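Local coordinates for lumazine protein (Photobacterium kishitanii, PDB 3A35), which binds a lumazine or flavin chromophore and probably serves as an antenna that shifts bacterial luciferase emission to shorter wavelength, at residues A[41-49]-A[61-72]; A[102-110]-A[121-129]. One frame throughout, in Å; residues are numbered along the deposited sequence.

Interaction 1. Residues A[41-49]-A[61-72]. With RBF (riboflavin), chain C.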
loop_
_atom_site.group_PDB
_atom_site.type_symbol
_atom_site.label_atom_id
_atom_site.label_comp_id
_atom_site.label_asym_id
_atom_site.label_seq_id
_atom_site.Cartn_x
_atom_site.Cartn_y
_atom_site.Cartn_z
ATOM N N VAL A 41 -10.282 -0.686 11.341
ATOM C CA VAL A 41 -9.902 -1.398 10.126
ATOM C C VAL A 41 -9.467 -0.286 9.189
ATOM O O VAL A 41 -10.205 0.617 8.828
ATOM C CB VAL A 41 -11.091 -2.186 9.522
ATOM C CG1 VAL A 41 -10.620 -2.786 8.206
ATOM C CG2 VAL A 41 -11.402 -3.310 10.454
ATOM N N MET A 42 -8.215 -0.277 8.754
ATOM C CA MET A 42 -7.613 0.789 7.934
ATOM C C MET A 42 -6.687 0.172 6.964
ATOM O O MET A 42 -6.402 -1.107 7.013
ATOM C CB MET A 42 -6.859 1.820 8.794
ATOM C CG MET A 42 -5.676 1.131 9.584
ATOM S SD MET A 42 -4.714 2.332 10.544
ATOM C CE MET A 42 -3.966 3.306 9.243
ATOM N N LEU A 43 -6.233 0.966 6.005
ATOM C CA LEU A 43 -5.245 0.442 5.017
ATOM C C LEU A 43 -3.804 0.677 5.418
ATOM O O LEU A 43 -3.387 1.788 5.719
ATOM C CB LEU A 43 -5.450 1.087 3.639
ATOM C CG LEU A 43 -6.867 0.916 3.091
ATOM C CD1 LEU A 43 -6.820 1.433 1.619
ATOM C CD2 LEU A 43 -7.361 -0.536 3.083
ATOM N N VAL A 44 -3.060 -0.431 5.374
ATOM C CA VAL A 44 -1.617 -0.355 5.604
ATOM C C VAL A 44 -0.968 -0.915 4.328
ATOM O O VAL A 44 -1.240 -2.058 3.906
ATOM C CB VAL A 44 -1.225 -1.276 6.791
ATOM C CG1 VAL A 44 0.356 -1.161 6.940
ATOM C CG2 VAL A 44 -1.898 -0.805 8.036
ATOM N N ASN A 45 -0.223 -0.041 3.630
ATOM C CA ASN A 45 0.186 -0.431 2.296
ATOM C C ASN A 45 -0.914 -0.963 1.435
ATOM O O ASN A 45 -0.783 -1.872 0.571
ATOM C CB ASN A 45 1.320 -1.438 2.242
ATOM C CG ASN A 45 2.687 -0.856 2.601
ATOM O OD1 ASN A 45 2.925 0.334 2.478
ATOM N ND2 ASN A 45 3.631 -1.737 2.964
ATOM N N GLY A 46 -2.093 -0.285 1.529
ATOM C CA GLY A 46 -3.249 -0.636 0.674
ATOM C C GLY A 46 -3.977 -1.851 1.136
ATOM O O GLY A 46 -5.061 -2.188 0.531
ATOM N N CYS A 47 -3.564 -2.520 2.232
ATOM C CA CYS A 47 -4.256 -3.740 2.667
ATOM C C CYS A 47 -5.126 -3.420 3.897
ATOM O O CYS A 47 -4.643 -2.877 4.867
ATOM C CB CYS A 47 -3.183 -4.706 3.109
ATOM S SG CYS A 47 -3.809 -6.360 3.587
ATOM N N SER A 48 -6.391 -3.888 3.854
ATOM C CA SER A 48 -7.216 -3.742 5.029
ATOM C C SER A 48 -6.653 -4.650 6.161
ATOM O O SER A 48 -6.602 -5.871 6.010
ATOM C CB SER A 48 -8.661 -4.137 4.757
ATOM O OG SER A 48 -9.325 -3.122 3.990
ATOM N N LEU A 49 -6.406 -4.036 7.315
ATOM C CA LEU A 49 -5.947 -4.710 8.557
ATOM C C LEU A 49 -6.659 -4.100 9.731
ATOM O O LEU A 49 -7.076 -2.936 9.720
ATOM C CB LEU A 49 -4.412 -4.589 8.778
ATOM C CG LEU A 49 -3.538 -5.138 7.653
ATOM C CD1 LEU A 49 -2.057 -4.845 7.978
ATOM C CD2 LEU A 49 -3.717 -6.684 7.474
ATOM N N PHE A 61 -0.770 -4.824 14.451
ATOM C CA PHE A 61 -1.650 -5.568 13.548
ATOM C C PHE A 61 -1.185 -6.971 13.483
ATOM O O PHE A 61 0.014 -7.254 13.427
ATOM C CB PHE A 61 -1.566 -4.973 12.071
ATOM C CG PHE A 61 -1.950 -3.526 11.969
ATOM C CD1 PHE A 61 -3.304 -3.189 11.724
ATOM C CD2 PHE A 61 -1.013 -2.541 12.136
ATOM C CE1 PHE A 61 -3.693 -1.881 11.643
ATOM C CE2 PHE A 61 -1.434 -1.143 12.045
ATOM C CZ PHE A 61 -2.739 -0.856 11.791
ATOM N N ASP A 62 -2.123 -7.927 13.390
ATOM C CA ASP A 62 -1.770 -9.287 12.975
ATOM C C ASP A 62 -1.984 -9.553 11.497
ATOM O O ASP A 62 -3.148 -9.205 11.004
ATOM C CB ASP A 62 -2.627 -10.256 13.825
ATOM C CG ASP A 62 -2.191 -10.391 15.221
ATOM O OD1 ASP A 62 -0.955 -10.347 15.483
ATOM O OD2 ASP A 62 -2.988 -10.639 16.181
ATOM N N ILE A 63 -1.000 -10.062 10.824
ATOM C CA ILE A 63 -1.135 -10.361 9.420
ATOM C C ILE A 63 -1.253 -11.892 9.409
ATOM O O ILE A 63 -0.323 -12.605 9.750
ATOM C CB ILE A 63 0.103 -9.874 8.629
ATOM C CG1 ILE A 63 0.188 -8.280 8.770
ATOM C CG2 ILE A 63 -0.025 -10.162 7.133
ATOM C CD1 ILE A 63 1.148 -7.834 9.653
ATOM N N ASP A 64 -2.417 -12.353 8.943
ATOM C CA ASP A 64 -2.747 -13.820 8.943
ATOM C C ASP A 64 -3.444 -14.104 7.619
ATOM O O ASP A 64 -2.875 -14.656 6.728
ATOM C CB ASP A 64 -3.499 -14.196 10.200
ATOM C CG ASP A 64 -4.548 -13.237 10.663
ATOM O OD1 ASP A 64 -5.292 -12.536 9.938
ATOM O OD2 ASP A 64 -4.807 -13.177 11.912
ATOM N N GLN A 65 -4.727 -13.616 7.551
ATOM C CA GLN A 65 -5.426 -13.825 6.308
ATOM C C GLN A 65 -4.720 -13.285 5.095
ATOM O O GLN A 65 -4.749 -13.776 4.004
ATOM C CB GLN A 65 -6.754 -13.179 6.492
ATOM C CG GLN A 65 -7.691 -13.363 5.293
ATOM C CD GLN A 65 -9.047 -12.670 5.557
ATOM O OE1 GLN A 65 -9.471 -12.369 6.681
ATOM N NE2 GLN A 65 -9.697 -12.413 4.435
ATOM N N ALA A 66 -3.994 -12.119 5.315
ATOM C CA ALA A 66 -3.328 -11.482 4.241
ATOM C C ALA A 66 -1.900 -11.935 3.931
ATOM O O ALA A 66 -1.266 -11.470 2.993
ATOM C CB ALA A 66 -3.227 -9.958 4.580
ATOM N N ILE A 67 -1.456 -12.959 4.699
ATOM C CA ILE A 67 0.042 -13.228 4.711
ATOM C C ILE A 67 0.573 -13.782 3.382
ATOM O O ILE A 67 1.771 -13.650 3.078
ATOM C CB ILE A 67 0.376 -14.123 5.858
ATOM C CG1 ILE A 67 1.880 -14.022 6.136
ATOM C CG2 ILE A 67 0.067 -15.579 5.504
ATOM C CD1 ILE A 67 2.272 -14.468 7.455
ATOM N N ASN A 68 -0.275 -14.440 2.599
ATOM C CA ASN A 68 0.158 -15.093 1.349
ATOM C C ASN A 68 0.014 -14.281 0.126
ATOM O O ASN A 68 0.415 -14.710 -0.996
ATOM C CB ASN A 68 -0.666 -16.392 1.155
ATOM C CG ASN A 68 -0.393 -17.381 2.253
ATOM O OD1 ASN A 68 -1.292 -17.841 2.935
ATOM N ND2 ASN A 68 0.890 -17.675 2.426
ATOM N N THR A 69 -0.635 -13.056 0.229
ATOM C CA THR A 69 -0.915 -12.271 -1.010
ATOM C C THR A 69 -0.467 -10.795 -0.869
ATOM O O THR A 69 -0.830 -9.962 -1.664
ATOM C CB THR A 69 -2.460 -12.251 -1.207
ATOM O OG1 THR A 69 -3.106 -11.965 0.013
ATOM C CG2 THR A 69 -2.911 -13.658 -1.697
ATOM N N THR A 70 0.431 -10.571 0.101
ATOM C CA THR A 70 0.962 -9.199 0.365
ATOM C C THR A 70 2.440 -9.241 0.694
ATOM O O THR A 70 3.010 -10.335 0.895
ATOM C CB THR A 70 0.209 -8.538 1.592
ATOM O OG1 THR A 70 0.457 -9.372 2.743
ATOM C CG2 THR A 70 -1.314 -8.463 1.343
ATOM N N THR A 71 3.047 -8.062 0.824
ATOM C CA THR A 71 4.487 -7.976 1.124
ATOM C C THR A 71 4.828 -8.132 2.563
ATOM O O THR A 71 6.063 -8.131 2.916
ATOM C CB THR A 71 5.025 -6.676 0.503
ATOM O OG1 THR A 71 4.343 -5.636 1.176
ATOM C CG2 THR A 71 4.779 -6.637 -0.967
ATOM N N PHE A 72 3.831 -8.121 3.479
ATOM C CA PHE A 72 4.184 -8.027 4.905
ATOM C C PHE A 72 5.209 -9.087 5.409
ATOM O O PHE A 72 6.114 -8.704 6.166
ATOM C CB PHE A 72 2.946 -8.150 5.742
ATOM C CG PHE A 72 2.045 -6.944 5.634
ATOM C CD1 PHE A 72 2.402 -5.769 6.261
ATOM C CD2 PHE A 72 0.901 -6.975 4.868
ATOM C CE1 PHE A 72 1.526 -4.650 6.161
ATOM C CE2 PHE A 72 0.051 -5.862 4.762
ATOM C CZ PHE A 72 0.377 -4.697 5.374
HETATM N N1 RBF C . -6.097 -9.636 6.971
HETATM C C2 RBF C . -5.155 -9.820 7.918
HETATM O O2 RBF C . -4.137 -10.546 7.695
HETATM N N3 RBF C . -5.187 -9.190 9.157
HETATM C C4 RBF C . -6.239 -8.301 9.489
HETATM O O4 RBF C . -6.217 -7.765 10.605
HETATM C C4A RBF C . -7.245 -8.198 8.510
HETATM N N5 RBF C . -8.395 -7.390 8.855
HETATM C C5A RBF C . -9.382 -7.270 7.877
HETATM C C6 RBF C . -10.544 -6.595 8.264
HETATM C C7 RBF C . -11.551 -6.516 7.262
HETATM C C7M RBF C . -12.860 -5.813 7.726
HETATM C C8 RBF C . -11.420 -7.020 6.004
HETATM C C8M RBF C . -12.501 -6.827 5.026
HETATM C C9 RBF C . -10.208 -7.694 5.620
HETATM C C9A RBF C . -9.232 -7.890 6.602
HETATM N N10 RBF C . -8.053 -8.652 6.300
HETATM C C10 RBF C . -7.135 -8.830 7.302
HETATM C "C1'" RBF C . -7.895 -9.359 5.097
HETATM C "C2'" RBF C . -6.941 -8.747 4.091
HETATM O "O2'" RBF C . -7.359 -7.369 3.812
HETATM C "C3'" RBF C . -6.944 -9.473 2.851
HETATM O "O3'" RBF C . -6.544 -10.892 3.251
HETATM C "C4'" RBF C . -5.822 -9.068 1.880
HETATM O "O4'" RBF C . -6.140 -7.779 1.310
HETATM C "C5'" RBF C . -5.660 -10.062 0.723
HETATM O "O5'" RBF C . -4.540 -9.754 -0.108
HETATM O O HOH W 1 2.656 -4.611 2.967
#
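A water joins Asn45 to Thr71: it accepts from Asn45 ND2 at 3.0 Å and lies 2.7 Å from Thr71 OG1. The same water rests over the centre of one Phe72 face, opposite Ile63 CG1. Asparagine tolerates the positive phi (49°) of the type I' turn Val44-Cys47, and its OD1 takes the backbone N-H of Asn82. Leu49, CG beside its backbone N (chi1 -58°), packs between both phenylalanine rings and the flavin: CD1 reaches Phe72 CZ at 3.6 Å, CD2 lies 3.4 Å from riboflavin N3, and CB packs against Phe61 CD1. Val44 CG2 makes a CH-pi contact over one face of Phe61, 21° off the ring normal, while Met42 SD meets that ring at its edge in a Met-aromatic contact. Cys47 sets CB and SG at the Phe72 edge, SG as a sulfur-aromatic contact that also meets Ala66 CB; a small apolar side chain suits this tight place. Leu49 and Cys47 also line the riboflavin pocket. The backbone of 61-72 reads the isoalloxazine edge: Asp64 N at 2.8 Å and Ala66 N at 2.9 Å grip riboflavin O2, and N3 donates to Asp62 O. In 41-49, Ser48 O accepts from the ribityl O2'. Strands 41-44, 47-55 and 58-63 form one wall of a closed antiparallel barrel, with Ile26 of strand 22-27 against Val44 and Phe61, and strand 80-84 covering Met42 and Val44.

Interaction 2. Residues A[102-110]-A[121-129]. With RBF (riboflavin), chain C.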
loop_
_atom_site.group_PDB
_atom_site.type_symbol
_atom_site.label_atom_id
_atom_site.label_comp_id
_atom_site.label_asym_id
_atom_site.label_seq_id
_atom_site.Cartn_x
_atom_site.Cartn_y
_atom_site.Cartn_z
ATOM N N ILE A 102 -5.985 -6.695 -1.349
ATOM C CA ILE A 102 -4.905 -6.754 -2.284
ATOM C C ILE A 102 -4.996 -8.080 -3.112
ATOM O O ILE A 102 -5.164 -9.147 -2.575
ATOM C CB ILE A 102 -3.558 -6.740 -1.457
ATOM C CG1 ILE A 102 -3.395 -5.386 -0.679
ATOM C CG2 ILE A 102 -2.381 -7.107 -2.271
ATOM C CD1 ILE A 102 -3.439 -4.222 -1.640
ATOM N N LYS A 103 -4.839 -7.886 -4.375
ATOM C CA LYS A 103 -4.894 -9.037 -5.345
ATOM C C LYS A 103 -3.639 -9.834 -5.312
ATOM O O LYS A 103 -3.701 -11.065 -5.600
ATOM C CB LYS A 103 -5.173 -8.499 -6.718
ATOM C CG LYS A 103 -6.477 -7.761 -6.736
ATOM C CD LYS A 103 -7.621 -8.426 -5.937
ATOM C CE LYS A 103 -8.929 -7.663 -6.215
ATOM N NZ LYS A 103 -9.916 -7.813 -5.091
ATOM N N GLY A 104 -2.479 -9.244 -5.100
ATOM C CA GLY A 104 -1.282 -10.062 -4.953
ATOM C C GLY A 104 -0.082 -9.120 -5.018
ATOM O O GLY A 104 -0.202 -7.873 -5.069
ATOM N N VAL A 105 1.114 -9.680 -4.928
ATOM C CA VAL A 105 2.346 -8.966 -4.980
ATOM C C VAL A 105 2.849 -8.828 -6.397
ATOM O O VAL A 105 2.806 -9.778 -7.205
ATOM C CB VAL A 105 3.343 -9.664 -4.106
ATOM C CG1 VAL A 105 4.669 -8.995 -4.150
ATOM C CG2 VAL A 105 2.947 -9.667 -2.673
ATOM N N ALA A 106 3.380 -7.689 -6.686
ATOM C CA ALA A 106 4.172 -7.461 -7.972
ATOM C C ALA A 106 5.494 -6.835 -7.693
ATOM O O ALA A 106 5.838 -6.524 -6.521
ATOM C CB ALA A 106 3.355 -6.656 -8.978
ATOM N N THR A 107 6.365 -6.556 -8.693
ATOM C CA THR A 107 7.729 -6.168 -8.386
ATOM C C THR A 107 8.106 -5.021 -9.285
ATOM O O THR A 107 7.862 -5.081 -10.516
ATOM C CB THR A 107 8.663 -7.366 -8.666
ATOM O OG1 THR A 107 8.268 -8.418 -7.789
ATOM C CG2 THR A 107 10.101 -7.053 -8.338
ATOM N N VAL A 108 8.725 -4.030 -8.753
ATOM C CA VAL A 108 9.175 -2.810 -9.504
ATOM C C VAL A 108 10.256 -3.292 -10.511
ATOM O O VAL A 108 11.300 -3.829 -10.129
ATOM C CB VAL A 108 9.695 -1.788 -8.583
ATOM C CG1 VAL A 108 10.333 -0.613 -9.324
ATOM C CG2 VAL A 108 8.569 -1.291 -7.662
ATOM N N ASP A 109 10.011 -2.983 -11.785
ATOM C CA ASP A 109 10.971 -3.307 -12.872
ATOM C C ASP A 109 11.971 -2.140 -12.980
ATOM O O ASP A 109 13.159 -2.344 -13.372
ATOM C CB ASP A 109 10.229 -3.428 -14.199
ATOM C CG ASP A 109 11.195 -3.503 -15.433
ATOM O OD1 ASP A 109 11.684 -4.619 -15.689
ATOM O OD2 ASP A 109 11.508 -2.471 -16.091
ATOM N N ASN A 110 11.560 -0.891 -12.815
ATOM C CA ASN A 110 12.340 0.285 -13.103
ATOM C C ASN A 110 11.649 1.502 -12.452
ATOM O O ASN A 110 10.350 1.548 -12.340
ATOM C CB ASN A 110 12.385 0.442 -14.666
ATOM C CG ASN A 110 13.118 1.650 -15.135
ATOM O OD1 ASN A 110 12.760 2.300 -16.171
ATOM N ND2 ASN A 110 14.212 1.961 -14.416
ATOM N N TYR A 121 7.504 1.547 -13.097
ATOM C CA TYR A 121 7.234 0.406 -13.981
ATOM C C TYR A 121 7.200 -0.867 -13.182
ATOM O O TYR A 121 8.186 -1.193 -12.516
ATOM C CB TYR A 121 8.354 0.286 -15.077
ATOM C CG TYR A 121 8.456 1.568 -15.902
ATOM C CD1 TYR A 121 7.744 1.698 -17.082
ATOM C CD2 TYR A 121 9.215 2.635 -15.473
ATOM C CE1 TYR A 121 7.804 2.889 -17.856
ATOM C CE2 TYR A 121 9.252 3.870 -16.184
ATOM C CZ TYR A 121 8.571 3.964 -17.381
ATOM O OH TYR A 121 8.642 5.218 -18.073
ATOM N N ILE A 122 6.070 -1.539 -13.231
ATOM C CA ILE A 122 5.832 -2.626 -12.315
ATOM C C ILE A 122 5.581 -3.875 -13.136
ATOM O O ILE A 122 4.695 -3.861 -13.963
ATOM C CB ILE A 122 4.594 -2.327 -11.401
ATOM C CG1 ILE A 122 4.814 -1.005 -10.576
ATOM C CG2 ILE A 122 4.323 -3.588 -10.527
ATOM C CD1 ILE A 122 3.803 -0.684 -9.544
ATOM N N LYS A 123 6.314 -4.952 -12.908
ATOM C CA LYS A 123 6.106 -6.188 -13.640
ATOM C C LYS A 123 5.066 -7.047 -12.933
ATOM O O LYS A 123 5.256 -7.402 -11.724
ATOM C CB LYS A 123 7.437 -6.954 -13.822
ATOM C CG LYS A 123 7.299 -8.151 -14.696
ATOM C CD LYS A 123 8.704 -8.810 -14.970
ATOM C CE LYS A 123 9.468 -7.955 -15.967
ATOM N NZ LYS A 123 10.721 -8.597 -16.502
ATOM N N ILE A 124 4.038 -7.492 -13.645
ATOM C CA ILE A 124 2.898 -8.191 -13.083
ATOM C C ILE A 124 3.182 -9.687 -13.249
ATOM O O ILE A 124 3.482 -10.100 -14.400
ATOM C CB ILE A 124 1.589 -7.733 -13.742
ATOM C CG1 ILE A 124 1.360 -6.188 -13.578
ATOM C CG2 ILE A 124 0.409 -8.616 -13.243
ATOM C CD1 ILE A 124 1.362 -5.525 -12.124
ATOM N N PRO A 125 3.255 -10.500 -12.190
ATOM C CA PRO A 125 3.548 -11.926 -12.446
ATOM C C PRO A 125 2.318 -12.595 -13.069
ATOM O O PRO A 125 1.225 -12.000 -13.046
ATOM C CB PRO A 125 3.872 -12.486 -11.070
ATOM C CG PRO A 125 3.201 -11.528 -10.123
ATOM C CD PRO A 125 3.143 -10.197 -10.741
ATOM N N LYS A 126 2.518 -13.781 -13.692
ATOM C CA LYS A 126 1.480 -14.327 -14.581
ATOM C C LYS A 126 0.248 -14.753 -13.766
ATOM O O LYS A 126 -0.890 -14.659 -14.238
ATOM C CB LYS A 126 1.966 -15.529 -15.422
ATOM C CG LYS A 126 3.372 -15.433 -16.090
ATOM C CD LYS A 126 3.469 -16.247 -17.414
ATOM C CE LYS A 126 2.600 -17.555 -17.444
ATOM N NZ LYS A 126 3.000 -18.468 -18.612
ATOM N N ASP A 127 0.474 -15.208 -12.548
ATOM C CA ASP A 127 -0.668 -15.617 -11.783
ATOM C C ASP A 127 -1.240 -14.563 -10.867
ATOM O O ASP A 127 -1.785 -14.883 -9.808
ATOM C CB ASP A 127 -0.416 -16.943 -11.091
ATOM C CG ASP A 127 -1.180 -18.030 -11.744
ATOM O OD1 ASP A 127 -2.188 -18.423 -11.095
ATOM O OD2 ASP A 127 -0.850 -18.398 -12.922
ATOM N N LEU A 128 -1.098 -13.308 -11.289
ATOM C CA LEU A 128 -1.946 -12.237 -10.852
ATOM C C LEU A 128 -2.639 -11.805 -12.139
ATOM O O LEU A 128 -2.000 -11.257 -13.020
ATOM C CB LEU A 128 -1.108 -11.084 -10.233
ATOM C CG LEU A 128 -1.723 -9.767 -9.673
ATOM C CD1 LEU A 128 -0.680 -8.817 -9.041
ATOM C CD2 LEU A 128 -2.478 -8.989 -10.782
ATOM N N ILE A 129 -3.924 -12.061 -12.324
ATOM C CA ILE A 129 -4.839 -12.766 -11.433
ATOM C C ILE A 129 -6.096 -12.432 -12.264
ATOM O O ILE A 129 -6.736 -13.333 -12.798
ATOM C CB ILE A 129 -4.760 -12.255 -9.893
ATOM C CG1 ILE A 129 -4.738 -13.403 -8.837
ATOM C CG2 ILE A 129 -5.861 -11.206 -9.502
ATOM C CD1 ILE A 129 -4.627 -14.818 -9.305
HETATM N N1 RBF C . -6.097 -9.636 6.971
HETATM C C2 RBF C . -5.155 -9.820 7.918
HETATM O O2 RBF C . -4.137 -10.546 7.695
HETATM N N3 RBF C . -5.187 -9.190 9.157
HETATM C C4 RBF C . -6.239 -8.301 9.489
HETATM O O4 RBF C . -6.217 -7.765 10.605
HETATM C C4A RBF C . -7.245 -8.198 8.510
HETATM N N5 RBF C . -8.395 -7.390 8.855
HETATM C C5A RBF C . -9.382 -7.270 7.877
HETATM C C6 RBF C . -10.544 -6.595 8.264
HETATM C C7 RBF C . -11.551 -6.516 7.262
HETATM C C7M RBF C . -12.860 -5.813 7.726
HETATM C C8 RBF C . -11.420 -7.020 6.004
HETATM C C8M RBF C . -12.501 -6.827 5.026
HETATM C C9 RBF C . -10.208 -7.694 5.620
HETATM C C9A RBF C . -9.232 -7.890 6.602
HETATM N N10 RBF C . -8.053 -8.652 6.300
HETATM C C10 RBF C . -7.135 -8.830 7.302
HETATM C "C1'" RBF C . -7.895 -9.359 5.097
HETATM C "C2'" RBF C . -6.941 -8.747 4.091
HETATM O "O2'" RBF C . -7.359 -7.369 3.812
HETATM C "C3'" RBF C . -6.944 -9.473 2.851
HETATM O "O3'" RBF C . -6.544 -10.892 3.251
HETATM C "C4'" RBF C . -5.822 -9.068 1.880
HETATM O "O4'" RBF C . -6.140 -7.779 1.310
HETATM C "C5'" RBF C . -5.660 -10.062 0.723
HETATM O "O5'" RBF C . -4.540 -9.754 -0.108
#
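Two consecutive residues, Asp109 and Asn110, stand opposite the single Tyr121, a classic beta bulge that inserts one extra residue into the pairing of the two strands. Tyr121 O receives Asp109 N at 2.7 Å and, weakly, Asn110 N, while Tyr121 N returns a bond to Asn110 O at 2.9 Å. Beyond the bulge, Val108 and Ile122 form a non-hydrogen-bonded pair and Thr107 and Lys123 a hydrogen-bonded one, in which Lys123 N gives the firmer bond to Thr107 O (2.9 Å) and Thr107 N a weak one back.

Asn110 and Tyr121 lie side by side and point the same way, their amide and ring planes 19° apart, so that Asn110 OD1 comes 3.6 Å from Tyr121 CD2. The Tyr121 ring stacks with Phe156 on the next strand. Lys123, its CG anti to N (chi1 -174°), bends at its third torsion, bringing NZ toward Asp109 OD1; at 4.2 Å the two are too far apart for a salt bridge, though their opposite charges probably attract.

On the face that carries Val108 and Ile122, Ala106 is small enough to let its CB settle against Ile122 CG2 at 3.6 Å, Ile124 CD1 and Pro125 CD. Toward Ile102, where the strands diverge, Leu128 CD1 leans on Gly104, whose phi of 168° a residue without a side chain adopts readily. A second classic bulge sets Lys103 and Gly104 against Val180. Just before it, Ile102 holds the riboflavin ribityl chain by its backbone: N donates to O4' at 2.9 Å, and O5' donates to Ile102 O. Such a bulged antiparallel hairpin is the opening pair of strands in the Greek-key barrel of the riboflavin synthase family, here the second lumazine-binding barrel.

How the interactions relate
Interaction 1 comes wholly earlier in the chain than interaction 2, and each belongs to a different six-stranded antiparallel barrel of the same strand order, 1-2-5-4-3-6. In the first barrel the contact centres on the third, fourth and fifth strands, in the second on the first and second. Their centres are about 17 Å apart, yet the segments pack at the seam between barrels, where Ile102 fits against Gly46, Cys47 and Thr69, and Val105 meets Thr70. Riboflavin bridges this seam: its ring is held by interaction 1, whereas the end of its ribityl chain reaches interaction 2. One binding site is thus built from both barrels, mostly from the first.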